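Local coordinates for single-stranded DNA-binding protein (Thermus aquaticus, PDB 2IHE), which binds single-stranded DNA and probably recruits partner proteins during DNA replication, recombination and repair, at residues F9-L14 / L75-G80; H54-L59 / V99-I104. All coordinates share one frame; numbering follows the deposited sequence.

Contact 1: residues F9-L14 / L75-G80; sequences FLIGTL and LIFVEG
L10 and V78 grip each other through two backbone bonds, and G12 and I76 repeat the arrangement two residues on, making 9-14 and 75-80 an antiparallel pair of barrel strands in an OB fold. The bond from V78 N to L10 O is 2.8 Å long, and the return bond from L10 N to V78 O is 3.1 Å. At the second pair, I76 N reaches G12 O at 2.8 Å almost straight down the carbonyl, whereas G12 N meets I76 O in the carbonyl plane. Between these pairs the I11 CA-H points at I76 O, 3.2 Å from CA, a C-H...O contact that gives this carbonyl a second partner.

Apolar packing differs on the two faces. On one, the F9 and F77 side chains run alongside each other in the same direction, with F9 CD2 3.8 Å from F77 CZ. I11 comes in at the rim of the F77 ring, where I11 CG1 lies 3.7 Å from F77 CD1. F77 CG is anti to the backbone N (chi1 167°), which swings the ring along the sheet toward F9. The aliphatic part of E79 flanks F9 in turn: E79 CG lies 3.5 Å from F9 CE2. On the face of L10, I76 and V78, L10 and V78 meet at their CB atoms; at the end of the pair L14 packs across I76, L14 CG to I76 CG1 at 4.0 Å.

V78 and L14 pack against strand 29-38, V78 on L34 and L14 on both L32 and L34, and V78 also against A101 of strand 95-107. F9 and F77 instead pack on I132 of the second subunit, while I11 also touches L128 at the start of strand 128-145.

Contact 2: residues H54-L59 / V99-I104; sequences HRVRLL and VRAEFI
R57 holds 99-101 with both its backbone N-H and its C=O: R57 N bonds to V99 O at 3.0 Å, and A101 N bonds to R57 O at 2.8 Å. This is the parallel pairing of strands 50-59 and 95-107, the join characteristic of the OB-fold barrel.

From its CB, R100 runs with CG anti to the backbone N (chi1 175°) and then bends at chi2 (71°), which brings the chain back across the neighbouring strand. CD passes 3.5 Å from R57 O, a carbonyl that lies at the edge of the guanidinium. NE comes next, 3.6 Å from L59 CG, and beyond CZ the NH2 sits 3.3 Å from L59 CD1. The leucine methyl thus rests over one guanidinium face, toward its rim, the two side chains crossing at about a right angle. NH1 ends the chain in a salt bridge with E83. Cut back to an alanine, this position would probably leave E83 without the charge partner R100 supplies, and L59 without the flat group it rests on. R57 NE pairs instead with D31 of strand 29-38, a carboxylate it shares with R55.

Inside, L58 crosses I104, and L58 CD2 lies 3.7 Å from I104 CD1. I104 comes after a classic beta bulge that sets E102 and F103 opposite the single residue E79. Past the last direct bond, water 2 bridges the strands, accepting from L59 N at 2.7 Å and donating to A101 O at 2.7 Å.

From the N terminus the chain first lays down 9-14, then turns through strand 29-38 into 54-59. Strand 75-86 follows helix 61-66 and returns beside the first strand, so contact 1 closes a loop of 60 residues. The hairpin partner, 95-107, then comes back to 54-59, and contact 2 closes a loop of 39. The four segments alternate along the sequence, so the two closures cross. They share a boundary, for strands 75-86 and 95-107 are neighbours, joined by a probable hydrogen bond from E102 N to E79 O. Together the contacts tie strands 5-14, 75-86, 95-107 and 50-59 into the curled wall of the N-terminal OB barrel.

Contact 1: residues F9-L14 / L75-G80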
ATOM      1  N   PHE A   9      -2.334  -1.827  -5.778  1.00 22.35           N
ATOM      2  CA  PHE A   9      -2.942  -0.500  -5.904  1.00 18.81           C
ATOM      3  C   PHE A   9      -2.544   0.082  -7.247  1.00 31.65           C
ATOM      4  O   PHE A   9      -1.354   0.179  -7.551  1.00 34.09           O
ATOM      5  CB  PHE A   9      -2.455   0.442  -4.823  1.00 29.22           C
ATOM      6  CG  PHE A   9      -2.986   0.129  -3.477  1.00 34.52           C
ATOM      7  CD1 PHE A   9      -2.131  -0.279  -2.462  1.00 39.25           C
ATOM      8  CD2 PHE A   9      -4.337   0.266  -3.205  1.00 31.65           C
ATOM      9  CE1 PHE A   9      -2.612  -0.541  -1.182  1.00 42.09           C
ATOM     10  CE2 PHE A   9      -4.832   0.007  -1.924  1.00 34.11           C
ATOM     11  CZ  PHE A   9      -3.962  -0.399  -0.911  1.00 32.92           C
ATOM     12  N   LEU A  10      -3.533   0.469  -8.045  1.00 32.88           N
ATOM     13  CA  LEU A  10      -3.261   1.053  -9.353  1.00 24.44           C
ATOM     14  C   LEU A  10      -4.083   2.300  -9.617  1.00 35.54           C
ATOM     15  O   LEU A  10      -5.136   2.499  -9.034  1.00 30.83           O
ATOM     16  CB  LEU A  10      -3.585   0.063 -10.474  1.00 18.55           C
ATOM     17  CG  LEU A  10      -2.937  -1.306 -10.601  1.00 25.76           C
ATOM     18  CD1 LEU A  10      -3.632  -2.063 -11.727  1.00 29.28           C
ATOM     19  CD2 LEU A  10      -1.462  -1.162 -10.879  1.00 38.68           C
ATOM     20  N   ILE A  11      -3.573   3.137 -10.506  1.00 35.09           N
ATOM     21  CA  ILE A  11      -4.263   4.338 -10.969  1.00 27.89           C
ATOM     22  C   ILE A  11      -3.803   4.441 -12.418  1.00 34.26           C
ATOM     23  O   ILE A  11      -2.621   4.661 -12.692  1.00 35.72           O
ATOM     24  CB  ILE A  11      -3.866   5.628 -10.215  1.00 27.99           C
ATOM     25  CG1 ILE A  11      -4.385   5.593  -8.780  1.00 29.09           C
ATOM     26  CG2 ILE A  11      -4.497   6.830 -10.888  1.00 29.07           C
ATOM     27  CD1 ILE A  11      -4.029   6.815  -7.969  1.00 26.05           C
ATOM     28  N   GLY A  12      -4.742   4.223 -13.335  1.00 30.56           N
ATOM     29  CA  GLY A  12      -4.452   4.276 -14.756  1.00 33.43           C
ATOM     30  C   GLY A  12      -5.670   4.770 -15.500  1.00 33.14           C
ATOM     31  O   GLY A  12      -6.705   5.037 -14.882  1.00 31.70           O
ATOM     32  N   THR A  13      -5.550   4.883 -16.822  1.00 31.74           N
ATOM     33  CA  THR A  13      -6.641   5.376 -17.668  1.00 28.41           C
ATOM     34  C   THR A  13      -7.232   4.252 -18.508  1.00 25.36           C
ATOM     35  O   THR A  13      -6.493   3.418 -19.040  1.00 28.14           O
ATOM     36  CB  THR A  13      -6.155   6.512 -18.629  1.00 38.19           C
ATOM     37  OG1 THR A  13      -5.347   5.960 -19.674  1.00 52.14           O
ATOM     38  CG2 THR A  13      -5.307   7.521 -17.874  1.00 29.72           C
ATOM     39  N   LEU A  14      -8.562   4.220 -18.610  1.00 29.81           N
ATOM     40  CA  LEU A  14      -9.246   3.196 -19.395  1.00 33.46           C
ATOM     41  C   LEU A  14      -8.892   3.395 -20.844  1.00 43.71           C
ATOM     42  O   LEU A  14      -8.978   4.503 -21.356  1.00 41.52           O
ATOM     43  CB  LEU A  14     -10.758   3.296 -19.227  1.00 34.63           C
ATOM     44  CG  LEU A  14     -11.324   2.606 -17.995  1.00 40.93           C
ATOM     45  CD1 LEU A  14     -12.814   2.868 -17.894  1.00 34.34           C
ATOM     46  CD2 LEU A  14     -11.047   1.116 -18.101  1.00 37.95           C
ATOM     47  N   LEU A  75      -9.924   7.988 -15.823  1.00 30.17           N
ATOM     48  CA  LEU A  75      -8.867   7.689 -14.871  1.00 32.28           C
ATOM     49  C   LEU A  75      -9.530   6.881 -13.767  1.00 38.56           C
ATOM     50  O   LEU A  75     -10.546   7.312 -13.217  1.00 34.04           O
ATOM     51  CB  LEU A  75      -8.323   8.988 -14.297  1.00 26.96           C
ATOM     52  CG  LEU A  75      -7.023   8.896 -13.525  1.00 36.49           C
ATOM     53  CD1 LEU A  75      -5.933   8.454 -14.487  1.00 29.54           C
ATOM     54  CD2 LEU A  75      -6.701  10.241 -12.902  1.00 35.72           C
ATOM     55  N   ILE A  76      -8.961   5.726 -13.433  1.00 36.85           N
ATOM     56  CA  ILE A  76      -9.554   4.872 -12.408  1.00 29.84           C
ATOM     57  C   ILE A  76      -8.583   4.447 -11.303  1.00 32.27           C
ATOM     58  O   ILE A  76      -7.420   4.179 -11.578  1.00 24.60           O
ATOM     59  CB  ILE A  76     -10.099   3.579 -13.038  1.00 36.70           C
ATOM     60  CG1 ILE A  76     -10.988   3.895 -14.255  1.00 47.48           C
ATOM     61  CG2 ILE A  76     -10.836   2.777 -11.983  1.00 38.24           C
ATOM     62  CD1 ILE A  76     -12.350   4.490 -13.936  1.00 49.22           C
ATOM     63  N   PHE A  77      -9.060   4.400 -10.058  1.00 29.38           N
ATOM     64  CA  PHE A  77      -8.251   3.923  -8.936  1.00 29.27           C
ATOM     65  C   PHE A  77      -8.702   2.493  -8.620  1.00 33.49           C
ATOM     66  O   PHE A  77      -9.890   2.231  -8.472  1.00 33.15           O
ATOM     67  CB  PHE A  77      -8.439   4.782  -7.686  1.00 26.97           C
ATOM     68  CG  PHE A  77      -7.869   4.153  -6.417  1.00 26.82           C
ATOM     69  CD1 PHE A  77      -6.502   3.881  -6.299  1.00 28.93           C
ATOM     70  CD2 PHE A  77      -8.706   3.820  -5.347  1.00 23.82           C
ATOM     71  CE1 PHE A  77      -5.981   3.284  -5.135  1.00 32.34           C
ATOM     72  CE2 PHE A  77      -8.200   3.230  -4.186  1.00 23.64           C
ATOM     73  CZ  PHE A  77      -6.834   2.960  -4.079  1.00 30.64           C
ATOM     74  N   VAL A  78      -7.747   1.579  -8.517  1.00 25.62           N
ATOM     75  CA  VAL A  78      -8.025   0.178  -8.222  1.00 30.29           C
ATOM     76  C   VAL A  78      -7.380  -0.282  -6.921  1.00 35.51           C
ATOM     77  O   VAL A  78      -6.235   0.046  -6.646  1.00 26.33           O
ATOM     78  CB  VAL A  78      -7.474  -0.731  -9.326  1.00 33.81           C
ATOM     79  CG1 VAL A  78      -7.749  -2.184  -8.987  1.00 28.83           C
ATOM     80  CG2 VAL A  78      -8.077  -0.348 -10.660  1.00 23.19           C
ATOM     81  N   GLU A  79      -8.125  -1.029  -6.120  1.00 29.86           N
ATOM     82  CA  GLU A  79      -7.605  -1.611  -4.884  1.00 28.52           C
ATOM     83  C   GLU A  79      -7.895  -3.085  -5.114  1.00 33.68           C
ATOM     84  O   GLU A  79      -9.050  -3.450  -5.255  1.00 25.99           O
ATOM     85  CB  GLU A  79      -8.395  -1.149  -3.672  1.00 36.49           C
ATOM     86  CG  GLU A  79      -7.855  -1.738  -2.381  1.00 44.08           C
ATOM     87  CD  GLU A  79      -8.837  -1.664  -1.221  1.00 40.20           C
ATOM     88  OE1 GLU A  79      -9.569  -0.656  -1.101  1.00 40.87           O
ATOM     89  OE2 GLU A  79      -8.856  -2.610  -0.411  1.00 49.66           O
ATOM     90  N   GLY A  80      -6.877  -3.931  -5.180  1.00 28.52           N
ATOM     91  CA  GLY A  80      -7.158  -5.333  -5.428  1.00 30.23           C
ATOM     92  C   GLY A  80      -6.072  -6.312  -5.044  1.00 25.86           C
ATOM     93  O   GLY A  80      -5.355  -6.098  -4.071  1.00 25.79           O
TER

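Contact 2: residues H54-L59 / V99-I104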
ATOM      1  N   HIS A  54      -2.621  -3.219 -18.041  1.00 39.66           N
ATOM      2  CA  HIS A  54      -3.146  -4.316 -17.229  1.00 33.16           C
ATOM      3  C   HIS A  54      -4.661  -4.441 -17.284  1.00 28.78           C
ATOM      4  O   HIS A  54      -5.379  -3.461 -17.091  1.00 33.45           O
ATOM      5  CB  HIS A  54      -2.741  -4.136 -15.759  1.00 30.35           C
ATOM      6  CG  HIS A  54      -1.272  -4.260 -15.513  1.00 33.15           C
ATOM      7  ND1 HIS A  54      -0.554  -5.391 -15.844  1.00 33.03           N
ATOM      8  CD2 HIS A  54      -0.383  -3.393 -14.978  1.00 28.92           C
ATOM      9  CE1 HIS A  54       0.713  -5.211 -15.523  1.00 30.51           C
ATOM     10  NE2 HIS A  54       0.844  -4.008 -14.996  1.00 29.92           N
ATOM     11  N   ARG A  55      -5.143  -5.650 -17.538  1.00 30.00           N
ATOM     12  CA  ARG A  55      -6.574  -5.898 -17.555  1.00 36.08           C
ATOM     13  C   ARG A  55      -6.951  -6.258 -16.115  1.00 36.03           C
ATOM     14  O   ARG A  55      -6.359  -7.157 -15.525  1.00 56.48           O
ATOM     15  CB  ARG A  55      -6.903  -7.074 -18.468  1.00 38.58           C
ATOM     16  CG  ARG A  55      -8.377  -7.250 -18.746  1.00 42.08           C
ATOM     17  CD  ARG A  55      -8.667  -8.700 -19.000  1.00 50.46           C
ATOM     18  NE  ARG A  55      -8.613  -9.441 -17.751  1.00 63.63           N
ATOM     19  CZ  ARG A  55      -8.319 -10.733 -17.660  1.00 64.43           C
ATOM     20  NH1 ARG A  55      -8.045 -11.432 -18.753  1.00 67.57           N
ATOM     21  NH2 ARG A  55      -8.307 -11.329 -16.474  1.00 50.92           N
ATOM     22  N   VAL A  56      -7.915  -5.547 -15.543  1.00 37.93           N
ATOM     23  CA  VAL A  56      -8.340  -5.830 -14.178  1.00 47.15           C
ATOM     24  C   VAL A  56      -9.765  -6.346 -14.223  1.00 42.66           C
ATOM     25  O   VAL A  56     -10.604  -5.820 -14.956  1.00 31.56           O
ATOM     26  CB  VAL A  56      -8.284  -4.567 -13.270  1.00 48.03           C
ATOM     27  CG1 VAL A  56      -7.010  -3.795 -13.534  1.00 42.46           C
ATOM     28  CG2 VAL A  56      -9.507  -3.699 -13.479  1.00 56.76           C
ATOM     29  N   ARG A  57     -10.038  -7.376 -13.434  1.00 36.43           N
ATOM     30  CA  ARG A  57     -11.368  -7.955 -13.408  1.00 27.82           C
ATOM     31  C   ARG A  57     -12.174  -7.626 -12.156  1.00 33.07           C
ATOM     32  O   ARG A  57     -11.705  -7.783 -11.030  1.00 36.25           O
ATOM     33  CB  ARG A  57     -11.276  -9.466 -13.565  1.00 28.67           C
ATOM     34  CG  ARG A  57     -12.616 -10.151 -13.400  1.00 38.33           C
ATOM     35  CD  ARG A  57     -12.582 -11.585 -13.890  1.00 36.30           C
ATOM     36  NE  ARG A  57     -12.331 -11.666 -15.320  1.00 44.69           N
ATOM     37  CZ  ARG A  57     -12.515 -12.763 -16.043  1.00 61.35           C
ATOM     38  NH1 ARG A  57     -12.953 -13.877 -15.467  1.00 75.61           N
ATOM     39  NH2 ARG A  57     -12.273 -12.744 -17.345  1.00 63.30           N
ATOM     40  N   LEU A  58     -13.399  -7.165 -12.373  1.00 26.55           N
ATOM     41  CA  LEU A  58     -14.311  -6.823 -11.293  1.00 33.75           C
ATOM     42  C   LEU A  58     -15.494  -7.791 -11.421  1.00 38.70           C
ATOM     43  O   LEU A  58     -16.003  -8.009 -12.518  1.00 30.51           O
ATOM     44  CB  LEU A  58     -14.758  -5.367 -11.449  1.00 34.50           C
ATOM     45  CG  LEU A  58     -15.493  -4.662 -10.308  1.00 46.08           C
ATOM     46  CD1 LEU A  58     -14.708  -4.769  -8.999  1.00 35.72           C
ATOM     47  CD2 LEU A  58     -15.702  -3.214 -10.712  1.00 32.83           C
ATOM     48  N   LEU A  59     -15.905  -8.393 -10.310  1.00 33.98           N
ATOM     49  CA  LEU A  59     -17.010  -9.345 -10.334  1.00 43.43           C
ATOM     50  C   LEU A  59     -18.095  -8.926  -9.377  1.00 45.12           C
ATOM     51  O   LEU A  59     -17.840  -8.200  -8.423  1.00 55.42           O
ATOM     52  CB  LEU A  59     -16.546 -10.734  -9.901  1.00 39.73           C
ATOM     53  CG  LEU A  59     -15.442 -11.474 -10.644  1.00 39.93           C
ATOM     54  CD1 LEU A  59     -15.196 -12.820  -9.978  1.00 41.27           C
ATOM     55  CD2 LEU A  59     -15.842 -11.650 -12.090  1.00 32.29           C
ATOM     56  N   VAL A  99      -5.005  -9.278 -12.314  1.00 25.82           N
ATOM     57  CA  VAL A  99      -5.346  -8.405 -11.209  1.00 27.88           C
ATOM     58  C   VAL A  99      -6.852  -8.531 -11.011  1.00 35.10           C
ATOM     59  O   VAL A  99      -7.632  -8.442 -11.961  1.00 32.25           O
ATOM     60  CB  VAL A  99      -5.008  -6.927 -11.500  1.00 22.04           C
ATOM     61  CG1 VAL A  99      -5.387  -6.065 -10.306  1.00 32.00           C
ATOM     62  CG2 VAL A  99      -3.541  -6.777 -11.797  1.00 29.42           C
ATOM     63  N   ARG A 100      -7.243  -8.770  -9.765  1.00 33.21           N
ATOM     64  CA  ARG A 100      -8.641  -8.902  -9.383  1.00 28.18           C
ATOM     65  C   ARG A 100      -9.003  -7.682  -8.536  1.00 30.42           C
ATOM     66  O   ARG A 100      -8.455  -7.479  -7.456  1.00 32.10           O
ATOM     67  CB  ARG A 100      -8.841 -10.181  -8.574  1.00 29.46           C
ATOM     68  CG  ARG A 100     -10.244 -10.350  -8.031  1.00 31.90           C
ATOM     69  CD  ARG A 100     -11.258 -10.669  -9.124  1.00 40.42           C
ATOM     70  NE  ARG A 100     -12.611 -10.662  -8.579  1.00 56.59           N
ATOM     71  CZ  ARG A 100     -13.024 -11.464  -7.602  1.00 65.85           C
ATOM     72  NH1 ARG A 100     -12.185 -12.344  -7.066  1.00 60.78           N
ATOM     73  NH2 ARG A 100     -14.271 -11.372  -7.149  1.00 74.81           N
ATOM     74  N   ALA A 101      -9.917  -6.867  -9.043  1.00 41.44           N
ATOM     75  CA  ALA A 101     -10.326  -5.673  -8.341  1.00 37.02           C
ATOM     76  C   ALA A 101     -11.404  -5.969  -7.308  1.00 38.63           C
ATOM     77  O   ALA A 101     -12.424  -6.572  -7.614  1.00 36.55           O
ATOM     78  CB  ALA A 101     -10.821  -4.623  -9.340  1.00 31.53           C
ATOM     79  N   GLU A 102     -11.158  -5.549  -6.072  1.00 34.18           N
ATOM     80  CA  GLU A 102     -12.120  -5.724  -4.997  1.00 30.12           C
ATOM     81  C   GLU A 102     -13.020  -4.499  -5.048  1.00 38.12           C
ATOM     82  O   GLU A 102     -14.218  -4.579  -4.765  1.00 44.37           O
ATOM     83  CB  GLU A 102     -11.409  -5.791  -3.642  1.00 29.79           C
ATOM     84  CG  GLU A 102     -10.443  -6.958  -3.489  1.00 39.12           C
ATOM     85  CD  GLU A 102      -9.363  -6.667  -2.459  1.00 56.50           C
ATOM     86  OE1 GLU A 102      -9.286  -5.507  -1.990  1.00 91.34           O
ATOM     87  OE2 GLU A 102      -8.587  -7.590  -2.129  1.00 70.53           O
ATOM     88  N   PHE A 103     -12.420  -3.364  -5.406  1.00 32.58           N
ATOM     89  CA  PHE A 103     -13.136  -2.094  -5.530  1.00 33.27           C
ATOM     90  C   PHE A 103     -12.473  -1.244  -6.600  1.00 37.04           C
ATOM     91  O   PHE A 103     -11.329  -1.484  -6.975  1.00 43.22           O
ATOM     92  CB  PHE A 103     -13.081  -1.269  -4.238  1.00 32.29           C
ATOM     93  CG  PHE A 103     -13.408  -2.028  -2.984  1.00 38.38           C
ATOM     94  CD1 PHE A 103     -12.390  -2.548  -2.189  1.00 44.07           C
ATOM     95  CD2 PHE A 103     -14.727  -2.184  -2.569  1.00 42.94           C
ATOM     96  CE1 PHE A 103     -12.679  -3.197  -0.998  1.00 48.52           C
ATOM     97  CE2 PHE A 103     -15.027  -2.837  -1.375  1.00 45.46           C
ATOM     98  CZ  PHE A 103     -14.004  -3.345  -0.591  1.00 44.88           C
ATOM     99  N   ILE A 104     -13.203  -0.252  -7.091  1.00 36.61           N
ATOM    100  CA  ILE A 104     -12.662   0.700  -8.058  1.00 34.74           C
ATOM    101  C   ILE A 104     -13.323   2.043  -7.791  1.00 33.26           C
ATOM    102  O   ILE A 104     -14.431   2.111  -7.255  1.00 35.29           O
ATOM    103  CB  ILE A 104     -12.916   0.317  -9.556  1.00 37.99           C
ATOM    104  CG1 ILE A 104     -14.412   0.351  -9.875  1.00 43.30           C
ATOM    105  CG2 ILE A 104     -12.301  -1.032  -9.867  1.00 23.90           C
ATOM    106  CD1 ILE A 104     -14.720   0.263 -11.354  1.00 60.91           C
TER
HETATM  107  O   HOH W   1      -4.123  -8.287 -15.126  1.00 40.19           O
HETATM  108  O   HOH W   2     -14.745  -7.927  -7.869  1.00 46.59           O